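Local coordinates for putative L-alanine-DL-glutamate epimerase (PDB 3GO2), which binds magnesium and belongs to the mandelate racemase/muconate lactonizing enzyme family, probably acting as a racemase or epimerase, at residues Thr128-His133 and Ala151-Glu156. Residues are numbered along the deposited sequence; the frame is centred on the assembly and turned at random.
Sequences TWRINH and AEEARE
Arg130 and Glu153 reach toward each other from helices 128-132 and 144-156, whose backbones stay well apart, with 12.6 Å between Arg130 CA and Glu153 CA. Two long side chains bridge the gap. Arg130 leaves its helix with CG opposite the carbonyl carbon (chi1 -67°) and runs extended to NE; Glu153, extended beyond CG, comes the other way. They meet in an end-on, two-pronged salt bridge: Arg130 NH1 donates to Glu153 OE1 at 2.8 Å, and Arg130 NH2 to Glu153 OE2 at 3.0 Å. Both bonds are nearly straight, and both acceptors lie close to the guanidinium plane. The carboxylate is turned 48° from that plane, however, so the nitrogens approach its oxygens from above. Asp347 takes Arg130 NE, fixing the guanidinium from a further direction, while Arg157 shares Glu153 OE2; the paired charges should ease the burial of Arg130. Thr128 OG1 hydrogen-bonds to Asn165, which binds fumarate in another structure of this protein, consistent with the short helix lying near the ligand site. The bridge ties that helix to helix 144-156, which leads into strand 161-168 of the TIM-barrel-like C-terminal domain; Trp123 of strand 118-123 touches both partners, and Ala151 packs on helix 193-210.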
ATOM      1  N   THR A 128       5.952  33.826 -25.585  1.00 17.44           N
ATOM      2  CA  THR A 128       7.087  33.924 -24.690  1.00 16.91           C
ATOM      3  C   THR A 128       8.378  34.477 -25.306  1.00 17.62           C
ATOM      4  O   THR A 128       9.012  35.355 -24.717  1.00 18.82           O
ATOM      5  CB  THR A 128       7.336  32.543 -24.080  1.00 16.30           C
ATOM      6  OG1 THR A 128       6.113  32.052 -23.544  1.00 17.23           O
ATOM      7  CG2 THR A 128       8.428  32.558 -23.044  1.00 16.19           C
ATOM      8  N   TRP A 129       8.759  33.958 -26.475  1.00 17.85           N
ATOM      9  CA  TRP A 129       9.937  34.421 -27.191  1.00 18.72           C
ATOM     10  C   TRP A 129       9.831  35.884 -27.630  1.00 17.96           C
ATOM     11  O   TRP A 129      10.792  36.614 -27.511  1.00 18.90           O
ATOM     12  CB  TRP A 129      10.207  33.524 -28.400  1.00 19.46           C
ATOM     13  CG  TRP A 129      11.007  32.261 -28.153  1.00 19.81           C
ATOM     14  CD1 TRP A 129      11.424  31.382 -29.115  1.00 23.06           C
ATOM     15  CD2 TRP A 129      11.480  31.728 -26.902  1.00 20.44           C
ATOM     16  NE1 TRP A 129      12.115  30.344 -28.547  1.00 20.77           N
ATOM     17  CE2 TRP A 129      12.161  30.529 -27.194  1.00 21.34           C
ATOM     18  CE3 TRP A 129      11.367  32.129 -25.570  1.00 21.61           C
ATOM     19  CZ2 TRP A 129      12.732  29.723 -26.203  1.00 21.23           C
ATOM     20  CZ3 TRP A 129      11.953  31.347 -24.591  1.00 21.74           C
ATOM     21  CH2 TRP A 129      12.624  30.152 -24.913  1.00 22.41           C
ATOM     22  N   ARG A 130       8.671  36.307 -28.117  1.00 19.06           N
ATOM     23  CA  ARG A 130       8.493  37.713 -28.505  1.00 19.07           C
ATOM     24  C   ARG A 130       8.468  38.657 -27.320  1.00 19.46           C
ATOM     25  O   ARG A 130       8.765  39.836 -27.453  1.00 19.89           O
ATOM     26  CB  ARG A 130       7.229  37.892 -29.356  1.00 18.44           C
ATOM     27  CG  ARG A 130       7.341  37.216 -30.706  1.00 19.76           C
ATOM     28  CD  ARG A 130       6.050  37.219 -31.491  1.00 18.73           C
ATOM     29  NE  ARG A 130       6.159  36.386 -32.677  1.00 18.28           N
ATOM     30  CZ  ARG A 130       5.326  36.424 -33.713  1.00 21.00           C
ATOM     31  NH1 ARG A 130       4.292  37.264 -33.718  1.00 21.38           N
ATOM     32  NH2 ARG A 130       5.530  35.626 -34.738  1.00 21.30           N
ATOM     33  N   ILE A 131       8.098  38.161 -26.149  1.00 19.11           N
ATOM     34  CA  ILE A 131       8.114  38.987 -24.953  1.00 19.66           C
ATOM     35  C   ILE A 131       9.506  39.037 -24.331  1.00 20.08           C
ATOM     36  O   ILE A 131      10.000  40.114 -23.948  1.00 20.62           O
ATOM     37  CB  ILE A 131       7.130  38.456 -23.885  1.00 19.12           C
ATOM     38  CG1 ILE A 131       5.677  38.524 -24.379  1.00 18.85           C
ATOM     39  CG2 ILE A 131       7.319  39.196 -22.547  1.00 17.98           C
ATOM     40  CD1 ILE A 131       4.721  37.761 -23.486  1.00 16.73           C
ATOM     41  N   ASN A 132      10.141  37.865 -24.212  1.00 20.13           N
ATOM     42  CA  ASN A 132      11.402  37.734 -23.484  1.00 21.30           C
ATOM     43  C   ASN A 132      12.646  38.060 -24.305  1.00 22.48           C
ATOM     44  O   ASN A 132      13.636  38.565 -23.745  1.00 22.64           O
ATOM     45  CB  ASN A 132      11.553  36.314 -22.913  1.00 21.42           C
ATOM     46  CG  ASN A 132      10.579  36.009 -21.797  1.00 21.97           C
ATOM     47  OD1 ASN A 132       9.875  36.880 -21.289  1.00 22.01           O
ATOM     48  ND2 ASN A 132      10.568  34.755 -21.374  1.00 25.20           N
ATOM     49  N   HIS A 133      12.602  37.782 -25.613  1.00 22.71           N
ATOM     50  CA  HIS A 133      13.766  37.973 -26.482  1.00 23.51           C
ATOM     51  C   HIS A 133      13.427  38.755 -27.757  1.00 24.46           C
ATOM     52  O   HIS A 133      13.712  38.307 -28.868  1.00 24.65           O
ATOM     53  CB  HIS A 133      14.387  36.599 -26.786  1.00 23.51           C
ATOM     54  CG  HIS A 133      14.663  35.792 -25.562  1.00 23.08           C
ATOM     55  ND1 HIS A 133      15.627  36.148 -24.643  1.00 22.25           N
ATOM     56  CD2 HIS A 133      14.103  34.651 -25.095  1.00 22.41           C
ATOM     57  CE1 HIS A 133      15.636  35.273 -23.655  1.00 24.32           C
ATOM     58  NE2 HIS A 133      14.724  34.352 -23.904  1.00 23.49           N
ATOM     59  N   ALA A 151      -1.574  35.217 -30.881  1.00 19.14           N
ATOM     60  CA  ALA A 151      -2.474  34.072 -31.013  1.00 19.20           C
ATOM     61  C   ALA A 151      -3.249  34.140 -32.327  1.00 19.88           C
ATOM     62  O   ALA A 151      -3.441  33.119 -32.980  1.00 19.64           O
ATOM     63  CB  ALA A 151      -3.428  34.000 -29.847  1.00 19.00           C
ATOM     64  N   GLU A 152      -3.685  35.336 -32.719  1.00 20.35           N
ATOM     65  CA  GLU A 152      -4.317  35.511 -34.057  1.00 20.26           C
ATOM     66  C   GLU A 152      -3.389  35.082 -35.199  1.00 19.82           C
ATOM     67  O   GLU A 152      -3.833  34.480 -36.175  1.00 19.90           O
ATOM     68  CB  GLU A 152      -4.757  36.960 -34.279  1.00 20.08           C
ATOM     69  CG  GLU A 152      -5.869  37.445 -33.336  1.00 23.14           C
ATOM     70  CD  GLU A 152      -6.252  38.923 -33.510  1.00 26.69           C
ATOM     71  OE1 GLU A 152      -5.398  39.761 -33.907  1.00 26.71           O
ATOM     72  OE2 GLU A 152      -7.426  39.227 -33.203  1.00 29.24           O
ATOM     73  N   GLU A 153      -2.117  35.441 -35.106  1.00 19.75           N
ATOM     74  CA  GLU A 153      -1.139  35.051 -36.112  1.00 19.79           C
ATOM     75  C   GLU A 153      -0.990  33.515 -36.171  1.00 19.69           C
ATOM     76  O   GLU A 153      -0.955  32.921 -37.254  1.00 19.81           O
ATOM     77  CB  GLU A 153       0.204  35.751 -35.860  1.00 20.23           C
ATOM     78  CG  GLU A 153       1.259  35.350 -36.831  1.00 20.92           C
ATOM     79  CD  GLU A 153       2.584  35.996 -36.583  1.00 21.49           C
ATOM     80  OE1 GLU A 153       2.652  37.122 -36.041  1.00 21.36           O
ATOM     81  OE2 GLU A 153       3.567  35.357 -36.980  1.00 23.39           O
ATOM     82  N   ALA A 154      -0.948  32.863 -35.004  1.00 18.98           N
ATOM     83  CA  ALA A 154      -0.866  31.421 -34.960  1.00 19.64           C
ATOM     84  C   ALA A 154      -2.079  30.817 -35.639  1.00 19.03           C
ATOM     85  O   ALA A 154      -1.957  29.874 -36.384  1.00 19.78           O
ATOM     86  CB  ALA A 154      -0.758  30.912 -33.484  1.00 18.78           C
ATOM     87  N   ARG A 155      -3.258  31.357 -35.352  1.00 19.77           N
ATOM     88  CA  ARG A 155      -4.487  30.899 -35.973  1.00 20.24           C
ATOM     89  C   ARG A 155      -4.420  31.037 -37.505  1.00 19.99           C
ATOM     90  O   ARG A 155      -4.708  30.085 -38.242  1.00 18.14           O
ATOM     91  CB  ARG A 155      -5.684  31.685 -35.444  1.00 21.08           C
ATOM     92  CG  ARG A 155      -7.006  31.161 -35.900  1.00 24.33           C
ATOM     93  CD  ARG A 155      -8.166  32.078 -35.503  1.00 27.21           C
ATOM     94  NE  ARG A 155      -9.382  31.653 -36.194  1.00 32.48           N
ATOM     95  CZ  ARG A 155     -10.616  32.078 -35.942  1.00 36.51           C
ATOM     96  NH1 ARG A 155     -10.868  32.954 -34.968  1.00 38.76           N
ATOM     97  NH2 ARG A 155     -11.621  31.594 -36.671  1.00 38.77           N
ATOM     98  N   GLU A 156      -4.049  32.229 -37.955  1.00 21.11           N
ATOM     99  CA  GLU A 156      -3.991  32.553 -39.382  0.50 21.74           C
ATOM    100  C   GLU A 156      -3.036  31.611 -40.116  1.00 21.95           C
ATOM    101  O   GLU A 156      -3.309  31.173 -41.245  1.00 21.85           O
ATOM    102  CB  GLU A 156      -3.589  34.032 -39.571  0.50 21.97           C
ATOM    103  CG  GLU A 156      -4.649  35.040 -39.055  0.50 23.32           C
ATOM    104  CD  GLU A 156      -4.123  36.458 -38.842  0.50 24.52           C
ATOM    105  OE1 GLU A 156      -2.899  36.699 -38.986  0.50 27.72           O
ATOM    106  OE2 GLU A 156      -4.951  37.337 -38.504  0.50 25.48           O
TER